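Long-range contacts in protein toll (Drosophila melanogaster, PDB 4LXR), which serves as the cell-surface receptor for the cleaved cytokine Spätzle, switching on antifungal immune signalling and setting dorsal-ventral polarity in the embryo: residues V500-N505 against V527-N532; N480-L485 against N505-I510; L543-L548 against F561-D566. All blocks are in the same frame, centred on the assembly; numbering follows the deposited sequence.

In the fold
All three contacts lie at the end of the first leucine-rich-repeat solenoid in the extracellular part of Toll, where the last repeats pass into a C-terminal cap. Contacts 1 and 2 have centres about 10 Å apart, share Asn-505, and interleave along the chain, since each joins one coil to the next. Contact 3 follows both in sequence: its strand 561-564 lies beside strand 527-530 of contact 1, with centres about 12 Å apart, and its helix meets contact 2, about 15 Å away between centres, where Phe-545 touches Ile-510. Contacts 1 and 3 also hold the same sugar. Together they continue the repeat stacking and close its end against the cap.

Contact 1 of 3, residues V500-N505 against V527-N532; sequences VNMTHN and VHVDLN. With NAG (2-acetamido-2-deoxy-beta-D-glucopyranose), chain F; NAG (2-acetamido-2-deoxy-beta-D-glucopyranose), chain B.
Val-500 and Val-529 are paired in register on neighbouring parallel strands, and so are Asn-501 and Asp-530. Backbone bonds follow the parallel pattern: Val-500 N reaches His-528 O at 2.9 Å, Val-500 O receives Asp-530 N, and Met-502 N bonds to Asp-530 O. Beyond the strands a weak bond, His-504 N to Asn-532 O, continues the pairing.

Apolar side chains fill the inward face. Val-500 CG2 rests on Val-527 CG1 at 4.1 Å, while the extended Met-502 lays its CE on Val-529 CG1, 3.9 Å away. Its CB and sulfur run alongside Leu-531 CD2, both chains pointing the same way. Branched valines suit the strand, and the long unbranched methionine reaches both Val-529 and Leu-531.

Polar groups occupy the other face. Asn-501 CG stands opposite its backbone N (chi1 -157°), and OD1 takes two donors, Thr-503 N in an Asx turn and Thr-503 OG1 at 2.6 Å. Its ND2 is joined to C1 of the first N-acetylglucosamine, so the threonine of the glycosylation sequon probably helps hold the sugar-bearing amide. Asp-530 makes a second Asx turn, OD1 receiving Asn-532 N, and turns OD2 to the sugar's N2 at 2.8 Å. Thr-503 CG2 lies across this carboxylate, 3.2 Å from Asp-530 OD1. The next sugar is held by His-504, whose NE2 donates at the ring edge to O7 at 3.2 Å; this ring also stacks on Tyr-479. The end of Asn-532 leads away from 500-505, OD1 accepting from Arg-567 N and ND2 donating to Asp-566 OD1.

An apolar inner face beneath a polar, here glycosylated, concave face on stacked parallel strands is the mark of the leucine-rich-repeat solenoid, and this pair joins LRR 15 to the next coil.

Contact 2 of 3, residues N480-L485 against N505-I510; sequences NNISSL and NKIRRI. With NAG (2-acetamido-2-deoxy-beta-D-glucopyranose), chain M.
Asn-505 reaches from one leucine-rich repeat into the coil before it and meets the backbone of Ile-482, the hallmark asparagine arrangement of this solenoid. Its CG sits beside the backbone N and opposite the carbonyl carbon (chi1 -86°), which directs the amide to the preceding coil. There OD1 accepts Ile-482 N at 3.0 Å, in the amide plane and on a lone pair, while ND2 donates to Leu-477 O and Thr-503 O; a side chain with both a donor and an acceptor is what these backbone groups need. A leucine in its place would probably leave Ile-482 N, Leu-477 O and Thr-503 O without these partners and loosen the join between the two coils.

The backbones themselves are tied by Lys-506 N to Ile-482 O at 2.8 Å and by Arg-508 N to Ser-483 O, before short parallel strands form at the outer side, where Leu-485 N meets Arg-509 O at 3.1 Å. Ser-483 and Ser-484, small and polar, suit this exposed rim.

Inside, the isoleucines of successive repeats lie side by side: Ile-482 CG2 faces Ile-507 CG1 at 4.1 Å, both pointing the same way. Ile-507 sends CD1 on across Leu-485, touching CD1 there at 3.8 Å.

Asn-481 carries an N-acetylglucosamine on ND2, and Lys-506 crosses the amide's oxygen side. The first torsion (chi1 -59°) brings CG of Lys-506 to 3.4 Å from Asn-481 OD1, and bends at chi2 and chi4 shape the rest of the chain, which runs to the sugar's acetyl group, with Lys-506 NZ ending 3.8 Å from O7.

Contact 3 of 3, residues L543-L548 against F561-D566; sequences LWFIQL and FKLRTD. With NAG (2-acetamido-2-deoxy-beta-D-glucopyranose), chain B.
This contact belongs to the C-terminal cap of the first leucine-rich-repeat block, where Phe-545 and Leu-548 of helix 543-549 lean on Leu-563 of the last parallel strand, 561-564. Helix and strand run almost at right angles, their axes crossing at -96° and passing 11.5 Å apart, so side chains alone bridge the gap.

Leu-563 is the centre of the contact. Its CD1 meets Leu-548 CD1 at 3.7 Å, the two leucines crossing at about a right angle, and touches the ring edge of Phe-545 at CE1, 4.0 Å away. Phe-545 reaches that far because its ring carbon CG is swung opposite the backbone N (chi1 169°), sending the ring off the helix towards the strand. The ring continues to Thr-565, whose CG2 lies 3.9 Å from Phe-545 CZ, the two side chains arriving from opposite directions. Threonine suits this margin, where it can offer a methyl group to the ring. Leu-548 CD1 also comes near the ring edge of Phe-561, 4.4 Å from CE1. Three positions apart, Phe-545 and Leu-548 lie on one side of the helix.

On the strand's other side, Arg-564 faces the glycan. Its guanidinium gives NH2 to the sugar hydroxyl O6 at 2.7 Å, a nearly straight bond (166°) made at the edge of the flat group. Asp-566, its OD1 also bonded by Asn-532 ND2, adds a long charge attraction from outside the guanidinium plane, and Arg-564 NE has a weak, long ion pair with Asp-530 OD2.

No hydrogen bond crosses between helix and strand. The contact is therefore a small apolar one of methyl and ring surfaces that contributes to joining the helix to the last strand, while Arg-564 turns its polar end towards the sugar.

Contact 1 of 3, residues V500-N505 against V527-N532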
loop_
_atom_site.group_PDB
_atom_site.type_symbol
_atom_site.label_atom_id
_atom_site.label_comp_id
_atom_site.label_asym_id
_atom_site.label_seq_id
_atom_site.Cartn_x
_atom_site.Cartn_y
_atom_site.Cartn_z
ATOM N N VAL A 500 15.897 -1.719 4.004
ATOM C CA VAL A 500 15.909 -0.609 4.933
ATOM C C VAL A 500 15.515 0.647 4.181
ATOM O O VAL A 500 16.051 0.921 3.110
ATOM C CB VAL A 500 17.309 -0.429 5.534
ATOM C CG1 VAL A 500 17.323 0.738 6.530
ATOM C CG2 VAL A 500 17.766 -1.727 6.194
ATOM N N ASN A 501 14.582 1.406 4.745
ATOM C CA ASN A 501 14.154 2.670 4.162
ATOM C C ASN A 501 14.729 3.816 4.964
ATOM O O ASN A 501 14.392 3.973 6.131
ATOM C CB ASN A 501 12.626 2.761 4.165
ATOM C CG ASN A 501 12.091 3.727 3.125
ATOM O OD1 ASN A 501 12.569 4.853 3.009
ATOM N ND2 ASN A 501 11.094 3.281 2.358
ATOM N N MET A 502 15.603 4.617 4.358
ATOM C CA MET A 502 16.126 5.797 5.050
ATOM C C MET A 502 15.794 7.072 4.299
ATOM O O MET A 502 16.525 8.063 4.402
ATOM C CB MET A 502 17.633 5.712 5.258
ATOM C CG MET A 502 18.083 4.536 6.082
ATOM S SD MET A 502 19.830 4.746 6.433
ATOM C CE MET A 502 20.317 3.088 6.890
ATOM N N THR A 503 14.698 7.042 3.546
ATOM C CA THR A 503 14.242 8.219 2.818
ATOM C C THR A 503 13.681 9.273 3.750
ATOM O O THR A 503 13.209 8.960 4.840
ATOM C CB THR A 503 13.160 7.878 1.796
ATOM O OG1 THR A 503 12.032 7.305 2.467
ATOM C CG2 THR A 503 13.687 6.900 0.769
ATOM N N HIS A 504 13.752 10.525 3.306
ATOM C CA HIS A 504 13.164 11.652 4.023
ATOM C C HIS A 504 13.695 11.819 5.438
ATOM O O HIS A 504 12.967 12.233 6.335
ATOM C CB HIS A 504 11.636 11.562 4.026
ATOM C CG HIS A 504 11.026 11.722 2.669
ATOM N ND1 HIS A 504 10.580 12.935 2.194
ATOM C CD2 HIS A 504 10.809 10.825 1.678
ATOM C CE1 HIS A 504 10.106 12.778 0.971
ATOM N NE2 HIS A 504 10.237 11.509 0.632
ATOM N N ASN A 505 14.966 11.490 5.630
ATOM C CA ASN A 505 15.641 11.825 6.869
ATOM C C ASN A 505 16.326 13.189 6.752
ATOM O O ASN A 505 15.912 14.021 5.938
ATOM C CB ASN A 505 16.604 10.705 7.281
ATOM C CG ASN A 505 15.904 9.609 8.084
ATOM O OD1 ASN A 505 16.064 9.517 9.301
ATOM N ND2 ASN A 505 15.095 8.802 7.407
ATOM N N VAL A 527 21.949 -6.457 1.527
ATOM C CA VAL A 527 20.964 -5.563 2.119
ATOM C C VAL A 527 20.680 -4.386 1.200
ATOM O O VAL A 527 21.601 -3.707 0.767
ATOM C CB VAL A 527 21.480 -5.006 3.453
ATOM C CG1 VAL A 527 20.394 -4.185 4.146
ATOM C CG2 VAL A 527 21.958 -6.145 4.346
ATOM N N HIS A 528 19.408 -4.143 0.900
ATOM C CA HIS A 528 19.015 -2.962 0.132
ATOM C C HIS A 528 18.757 -1.793 1.066
ATOM O O HIS A 528 18.143 -1.958 2.119
ATOM C CB HIS A 528 17.755 -3.234 -0.691
ATOM C CG HIS A 528 17.911 -4.331 -1.698
ATOM N ND1 HIS A 528 18.057 -4.087 -3.049
ATOM C CD2 HIS A 528 17.938 -5.677 -1.556
ATOM C CE1 HIS A 528 18.175 -5.234 -3.691
ATOM N NE2 HIS A 528 18.105 -6.215 -2.809
ATOM N N VAL A 529 19.229 -0.609 0.684
ATOM C CA VAL A 529 19.007 0.599 1.477
ATOM C C VAL A 529 18.537 1.751 0.595
ATOM O O VAL A 529 19.231 2.150 -0.339
ATOM C CB VAL A 529 20.283 1.055 2.226
ATOM C CG1 VAL A 529 19.955 2.212 3.148
ATOM C CG2 VAL A 529 20.901 -0.098 3.010
ATOM N N ASP A 530 17.361 2.292 0.902
ATOM C CA ASP A 530 16.811 3.397 0.129
ATOM C C ASP A 530 17.229 4.741 0.725
ATOM O O ASP A 530 16.800 5.095 1.816
ATOM C CB ASP A 530 15.286 3.290 0.076
ATOM C CG ASP A 530 14.681 4.174 -0.991
ATOM O OD1 ASP A 530 15.341 5.157 -1.392
ATOM O OD2 ASP A 530 13.547 3.894 -1.428
ATOM N N LEU A 531 18.051 5.490 -0.008
ATOM C CA LEU A 531 18.592 6.760 0.477
ATOM C C LEU A 531 17.969 7.980 -0.196
ATOM O O LEU A 531 18.455 9.099 -0.024
ATOM C CB LEU A 531 20.106 6.797 0.280
ATOM C CG LEU A 531 20.916 5.761 1.060
ATOM C CD1 LEU A 531 22.416 5.887 0.737
ATOM C CD2 LEU A 531 20.644 5.908 2.563
ATOM N N ASN A 532 16.901 7.763 -0.957
ATOM C CA ASN A 532 16.243 8.838 -1.701
ATOM C C ASN A 532 15.709 9.963 -0.818
ATOM O O ASN A 532 15.423 9.751 0.362
ATOM C CB ASN A 532 15.102 8.271 -2.549
ATOM C CG ASN A 532 15.601 7.551 -3.793
ATOM O OD1 ASN A 532 16.749 7.733 -4.204
ATOM N ND2 ASN A 532 14.738 6.741 -4.405
HETATM C C1 NAG F . 10.756 4.169 1.264
HETATM C C2 NAG F . 10.318 3.384 0.017
HETATM C C3 NAG F . 9.948 4.339 -1.126
HETATM C C4 NAG F . 9.021 5.453 -0.651
HETATM C C5 NAG F . 9.596 6.094 0.606
HETATM C C6 NAG F . 8.722 7.182 1.184
HETATM C C7 NAG F . 11.185 1.164 -0.596
HETATM C C8 NAG F . 9.798 0.649 -0.363
HETATM N N2 NAG F . 11.367 2.475 -0.406
HETATM O O3 NAG F . 9.326 3.590 -2.163
HETATM O O4 NAG F . 8.950 6.497 -1.619
HETATM O O5 NAG F . 9.756 5.095 1.616
HETATM O O6 NAG F . 7.480 6.658 1.631
HETATM O O7 NAG F . 12.101 0.430 -0.951
HETATM C C1 NAG B . 8.041 6.341 -2.718
HETATM C C2 NAG B . 7.765 7.740 -3.257
HETATM C C3 NAG B . 6.852 7.669 -4.478
HETATM C C4 NAG B . 7.401 6.701 -5.522
HETATM C C5 NAG B . 7.750 5.355 -4.887
HETATM C C6 NAG B . 8.480 4.430 -5.834
HETATM C C7 NAG B . 7.865 9.474 -1.508
HETATM C C8 NAG B . 7.068 10.283 -0.530
HETATM N N2 NAG B . 7.170 8.594 -2.236
HETATM O O3 NAG B . 6.706 8.973 -5.031
HETATM O O4 NAG B . 6.397 6.474 -6.506
HETATM O O5 NAG B . 8.607 5.543 -3.752
HETATM O O6 NAG B . 9.230 3.447 -5.133
HETATM O O7 NAG B . 9.083 9.604 -1.620
#

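Contact 2 of 3, residues N480-L485 against N505-I510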
loop_
_atom_site.group_PDB
_atom_site.type_symbol
_atom_site.label_atom_id
_atom_site.label_comp_id
_atom_site.label_asym_id
_atom_site.label_seq_id
_atom_site.Cartn_x
_atom_site.Cartn_y
_atom_site.Cartn_z
ATOM N N ASN A 480 12.542 10.027 9.644
ATOM C CA ASN A 480 13.166 10.213 10.946
ATOM C C ASN A 480 14.193 11.348 10.910
ATOM O O ASN A 480 14.077 12.250 10.078
ATOM C CB ASN A 480 13.743 8.897 11.466
ATOM C CG ASN A 480 12.675 8.009 12.077
ATOM O OD1 ASN A 480 12.386 8.122 13.254
ATOM N ND2 ASN A 480 12.075 7.135 11.273
ATOM N N ASN A 481 15.179 11.321 11.801
ATOM C CA ASN A 481 16.065 12.471 11.949
ATOM C C ASN A 481 17.550 12.124 11.842
ATOM O O ASN A 481 18.399 12.829 12.396
ATOM C CB ASN A 481 15.784 13.195 13.275
ATOM C CG ASN A 481 15.350 14.642 13.075
ATOM O OD1 ASN A 481 16.183 15.522 12.845
ATOM N ND2 ASN A 481 14.039 14.891 13.157
ATOM N N ILE A 482 17.858 11.035 11.139
ATOM C CA ILE A 482 19.244 10.650 10.905
ATOM C C ILE A 482 19.913 11.772 10.107
ATOM O O ILE A 482 19.348 12.256 9.132
ATOM C CB ILE A 482 19.301 9.317 10.155
ATOM C CG1 ILE A 482 18.552 8.239 10.959
ATOM C CG2 ILE A 482 20.754 8.913 9.849
ATOM C CD1 ILE A 482 18.314 6.946 10.194
ATOM N N SER A 483 21.086 12.221 10.534
ATOM C CA SER A 483 21.704 13.372 9.872
ATOM C C SER A 483 22.966 13.047 9.062
ATOM O O SER A 483 23.443 13.876 8.293
ATOM C CB SER A 483 21.975 14.497 10.880
ATOM O OG SER A 483 22.864 14.046 11.882
ATOM N N SER A 484 23.506 11.844 9.224
ATOM C CA SER A 484 24.693 11.456 8.470
ATOM C C SER A 484 24.912 9.947 8.496
ATOM O O SER A 484 24.439 9.262 9.407
ATOM C CB SER A 484 25.937 12.174 9.002
ATOM O OG SER A 484 26.268 11.701 10.294
ATOM N N LEU A 485 25.619 9.434 7.489
ATOM C CA LEU A 485 25.902 8.005 7.416
ATOM C C LEU A 485 27.391 7.729 7.242
ATOM O O LEU A 485 28.095 8.482 6.569
ATOM C CB LEU A 485 25.102 7.342 6.282
ATOM C CG LEU A 485 23.571 7.329 6.399
ATOM C CD1 LEU A 485 22.962 6.873 5.083
ATOM C CD2 LEU A 485 23.095 6.429 7.536
ATOM N N ASN A 505 14.966 11.490 5.630
ATOM C CA ASN A 505 15.641 11.825 6.869
ATOM C C ASN A 505 16.326 13.189 6.752
ATOM O O ASN A 505 15.912 14.021 5.938
ATOM C CB ASN A 505 16.604 10.705 7.281
ATOM C CG ASN A 505 15.904 9.609 8.084
ATOM O OD1 ASN A 505 16.064 9.517 9.301
ATOM N ND2 ASN A 505 15.095 8.802 7.407
ATOM N N LYS A 506 17.357 13.420 7.560
ATOM C CA LYS A 506 18.074 14.692 7.545
ATOM C C LYS A 506 19.524 14.474 7.108
ATOM O O LYS A 506 20.429 15.189 7.538
ATOM C CB LYS A 506 18.036 15.337 8.931
ATOM C CG LYS A 506 16.617 15.615 9.471
ATOM C CD LYS A 506 15.951 16.755 8.710
ATOM C CE LYS A 506 14.736 17.310 9.448
ATOM N NZ LYS A 506 13.441 16.731 8.961
ATOM N N ILE A 507 19.725 13.472 6.255
ATOM C CA ILE A 507 21.057 13.013 5.860
ATOM C C ILE A 507 21.765 14.034 4.978
ATOM O O ILE A 507 21.486 14.131 3.791
ATOM C CB ILE A 507 20.967 11.641 5.144
ATOM C CG1 ILE A 507 20.406 10.585 6.114
ATOM C CG2 ILE A 507 22.326 11.212 4.602
ATOM C CD1 ILE A 507 19.993 9.271 5.453
ATOM N N ARG A 508 22.680 14.793 5.571
ATOM C CA ARG A 508 23.400 15.836 4.840
ATOM C C ARG A 508 24.773 15.374 4.359
ATOM O O ARG A 508 25.214 15.749 3.272
ATOM C CB ARG A 508 23.482 17.121 5.672
ATOM C CG ARG A 508 22.123 17.794 5.782
ATOM C CD ARG A 508 22.146 19.122 6.512
ATOM N NE ARG A 508 20.830 19.753 6.453
ATOM C CZ ARG A 508 19.822 19.462 7.268
ATOM N NH1 ARG A 508 19.973 18.548 8.220
ATOM N NH2 ARG A 508 18.662 20.086 7.132
ATOM N N ARG A 509 25.438 14.547 5.157
ATOM C CA ARG A 509 26.677 13.918 4.714
ATOM C C ARG A 509 26.574 12.399 4.715
ATOM O O ARG A 509 25.898 11.800 5.554
ATOM C CB ARG A 509 27.872 14.361 5.564
ATOM C CG ARG A 509 29.222 13.814 5.081
ATOM C CD ARG A 509 30.348 14.407 5.888
ATOM N NE ARG A 509 30.310 15.863 5.795
ATOM C CZ ARG A 509 30.939 16.681 6.626
ATOM N NH1 ARG A 509 31.651 16.184 7.625
ATOM N NH2 ARG A 509 30.847 17.990 6.462
ATOM N N ILE A 510 27.242 11.802 3.737
ATOM C CA ILE A 510 27.491 10.369 3.667
ATOM C C ILE A 510 28.991 10.184 3.431
ATOM O O ILE A 510 29.486 10.418 2.331
ATOM C CB ILE A 510 26.747 9.710 2.504
ATOM C CG1 ILE A 510 25.234 9.850 2.689
ATOM C CG2 ILE A 510 27.165 8.252 2.378
ATOM C CD1 ILE A 510 24.430 9.177 1.608
HETATM C C1 NAG M . 13.753 15.940 14.113
HETATM C C2 NAG M . 12.630 16.999 14.043
HETATM C C3 NAG M . 12.007 17.264 15.425
HETATM C C4 NAG M . 13.061 17.445 16.517
HETATM C C5 NAG M . 14.207 16.448 16.364
HETATM C C6 NAG M . 14.550 15.729 17.647
HETATM C C7 NAG M . 12.520 18.791 12.367
HETATM C C8 NAG M . 13.136 20.064 11.865
HETATM N N2 NAG M . 13.100 18.240 13.437
HETATM O O3 NAG M . 11.089 16.230 15.771
HETATM O O4 NAG M . 13.567 18.776 16.509
HETATM O O5 NAG M . 13.839 15.443 15.418
HETATM O O6 NAG M . 15.808 15.077 17.548
HETATM O O7 NAG M . 11.540 18.285 11.826
#

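Contact 3 of 3, residues L543-L548 against F561-D566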
loop_
_atom_site.group_PDB
_atom_site.type_symbol
_atom_site.label_atom_id
_atom_site.label_comp_id
_atom_site.label_asym_id
_atom_site.label_seq_id
_atom_site.Cartn_x
_atom_site.Cartn_y
_atom_site.Cartn_z
ATOM N N LEU A 543 32.934 12.388 -1.602
ATOM C CA LEU A 543 33.640 11.935 -2.801
ATOM C C LEU A 543 33.509 10.436 -3.044
ATOM O O LEU A 543 33.085 10.012 -4.114
ATOM C CB LEU A 543 35.127 12.314 -2.743
ATOM C CG LEU A 543 36.012 11.610 -3.780
ATOM C CD1 LEU A 543 35.623 12.003 -5.200
ATOM C CD2 LEU A 543 37.490 11.885 -3.522
ATOM N N TRP A 544 33.861 9.637 -2.044
ATOM C CA TRP A 544 33.922 8.193 -2.248
ATOM C C TRP A 544 32.548 7.561 -2.348
ATOM O O TRP A 544 32.380 6.566 -3.049
ATOM C CB TRP A 544 34.822 7.523 -1.206
ATOM C CG TRP A 544 36.248 7.929 -1.422
ATOM C CD1 TRP A 544 37.007 8.742 -0.628
ATOM C CD2 TRP A 544 37.068 7.590 -2.553
ATOM N NE1 TRP A 544 38.259 8.910 -1.185
ATOM C CE2 TRP A 544 38.321 8.215 -2.365
ATOM C CE3 TRP A 544 36.868 6.807 -3.695
ATOM C CZ2 TRP A 544 39.375 8.080 -3.283
ATOM C CZ3 TRP A 544 37.917 6.671 -4.608
ATOM C CH2 TRP A 544 39.153 7.307 -4.393
ATOM N N PHE A 545 31.568 8.158 -1.672
ATOM C CA PHE A 545 30.175 7.794 -1.869
ATOM C C PHE A 545 29.764 8.000 -3.323
ATOM O O PHE A 545 29.176 7.115 -3.943
ATOM C CB PHE A 545 29.248 8.613 -0.963
ATOM C CG PHE A 545 27.791 8.461 -1.303
ATOM C CD1 PHE A 545 27.119 7.270 -1.029
ATOM C CD2 PHE A 545 27.087 9.499 -1.903
ATOM C CE1 PHE A 545 25.765 7.122 -1.338
ATOM C CE2 PHE A 545 25.729 9.357 -2.213
ATOM C CZ PHE A 545 25.073 8.163 -1.930
ATOM N N ILE A 546 30.059 9.176 -3.861
ATOM C CA ILE A 546 29.772 9.444 -5.265
ATOM C C ILE A 546 30.475 8.440 -6.186
ATOM O O ILE A 546 29.868 7.927 -7.128
ATOM C CB ILE A 546 30.148 10.884 -5.658
ATOM C CG1 ILE A 546 29.254 11.869 -4.911
ATOM C CG2 ILE A 546 29.996 11.084 -7.155
ATOM C CD1 ILE A 546 27.793 11.624 -5.139
ATOM N N GLN A 547 31.740 8.140 -5.904
ATOM C CA GLN A 547 32.461 7.144 -6.701
ATOM C C GLN A 547 31.818 5.760 -6.547
ATOM O O GLN A 547 31.756 4.992 -7.504
ATOM C CB GLN A 547 33.953 7.091 -6.333
ATOM C CG GLN A 547 34.729 8.404 -6.478
ATOM C CD GLN A 547 34.977 8.808 -7.920
ATOM O OE1 GLN A 547 34.043 8.921 -8.715
ATOM N NE2 GLN A 547 36.247 9.039 -8.265
ATOM N N LEU A 548 31.343 5.453 -5.339
ATOM C CA LEU A 548 30.638 4.199 -5.065
ATOM C C LEU A 548 29.368 4.119 -5.899
ATOM O O LEU A 548 29.092 3.102 -6.534
ATOM C CB LEU A 548 30.297 4.082 -3.571
ATOM C CG LEU A 548 29.641 2.823 -2.981
ATOM C CD1 LEU A 548 28.122 2.815 -3.124
ATOM C CD2 LEU A 548 30.227 1.579 -3.612
ATOM N N PHE A 561 25.957 -4.428 0.362
ATOM C CA PHE A 561 24.697 -3.704 0.233
ATOM C C PHE A 561 24.446 -3.182 -1.179
ATOM O O PHE A 561 25.351 -3.128 -2.005
ATOM C CB PHE A 561 24.612 -2.551 1.243
ATOM C CG PHE A 561 25.806 -1.627 1.226
ATOM C CD1 PHE A 561 26.104 -0.862 0.103
ATOM C CD2 PHE A 561 26.612 -1.499 2.351
ATOM C CE1 PHE A 561 27.195 -0.009 0.094
ATOM C CE2 PHE A 561 27.697 -0.647 2.353
ATOM C CZ PHE A 561 27.994 0.101 1.220
ATOM N N LYS A 562 23.201 -2.791 -1.427
ATOM C CA LYS A 562 22.793 -2.158 -2.672
ATOM C C LYS A 562 21.976 -0.911 -2.338
ATOM O O LYS A 562 20.867 -1.002 -1.789
ATOM C CB LYS A 562 21.968 -3.130 -3.519
ATOM C CG LYS A 562 21.264 -2.486 -4.704
ATOM C CD LYS A 562 20.709 -3.545 -5.647
ATOM C CE LYS A 562 19.914 -2.921 -6.779
ATOM N NZ LYS A 562 20.692 -1.868 -7.483
ATOM N N LEU A 563 22.536 0.253 -2.660
ATOM C CA LEU A 563 21.921 1.526 -2.307
ATOM C C LEU A 563 21.043 2.035 -3.435
ATOM O O LEU A 563 21.433 1.989 -4.603
ATOM C CB LEU A 563 22.996 2.568 -1.997
ATOM C CG LEU A 563 24.106 2.091 -1.067
ATOM C CD1 LEU A 563 25.178 3.158 -0.942
ATOM C CD2 LEU A 563 23.524 1.746 0.287
ATOM N N ARG A 564 19.855 2.513 -3.079
ATOM C CA ARG A 564 18.966 3.154 -4.038
ATOM C C ARG A 564 19.120 4.656 -3.908
ATOM O O ARG A 564 18.813 5.243 -2.862
ATOM C CB ARG A 564 17.517 2.744 -3.796
ATOM C CG ARG A 564 16.509 3.521 -4.620
ATOM C CD ARG A 564 15.197 2.763 -4.711
ATOM N NE ARG A 564 14.045 3.654 -4.625
ATOM C CZ ARG A 564 12.807 3.309 -4.966
ATOM N NH1 ARG A 564 12.560 2.090 -5.434
ATOM N NH2 ARG A 564 11.818 4.186 -4.849
ATOM N N THR A 565 19.614 5.272 -4.974
ATOM C CA THR A 565 19.986 6.678 -4.954
ATOM C C THR A 565 19.434 7.443 -6.147
ATOM O O THR A 565 19.769 8.608 -6.344
ATOM C CB THR A 565 21.510 6.829 -4.968
ATOM O OG1 THR A 565 22.043 6.082 -6.066
ATOM C CG2 THR A 565 22.103 6.290 -3.680
ATOM N N ASP A 566 18.579 6.790 -6.929
ATOM C CA ASP A 566 18.061 7.359 -8.173
ATOM C C ASP A 566 17.328 8.679 -7.950
ATOM O O ASP A 566 17.240 9.502 -8.852
ATOM C CB ASP A 566 17.156 6.354 -8.896
ATOM C CG ASP A 566 15.778 6.234 -8.254
ATOM O OD1 ASP A 566 15.687 5.752 -7.102
ATOM O OD2 ASP A 566 14.784 6.614 -8.908
HETATM C C1 NAG B . 8.041 6.341 -2.718
HETATM C C2 NAG B . 7.765 7.740 -3.257
HETATM C C3 NAG B . 6.852 7.669 -4.478
HETATM C C4 NAG B . 7.401 6.701 -5.522
HETATM C C5 NAG B . 7.750 5.355 -4.887
HETATM C C6 NAG B . 8.480 4.430 -5.834
HETATM C C7 NAG B . 7.865 9.474 -1.508
HETATM C C8 NAG B . 7.068 10.283 -0.530
HETATM N N2 NAG B . 7.170 8.594 -2.236
HETATM O O3 NAG B . 6.706 8.973 -5.031
HETATM O O4 NAG B . 6.397 6.474 -6.506
HETATM O O5 NAG B . 8.607 5.543 -3.752
HETATM O O6 NAG B . 9.230 3.447 -5.133
HETATM O O7 NAG B . 9.083 9.604 -1.620
#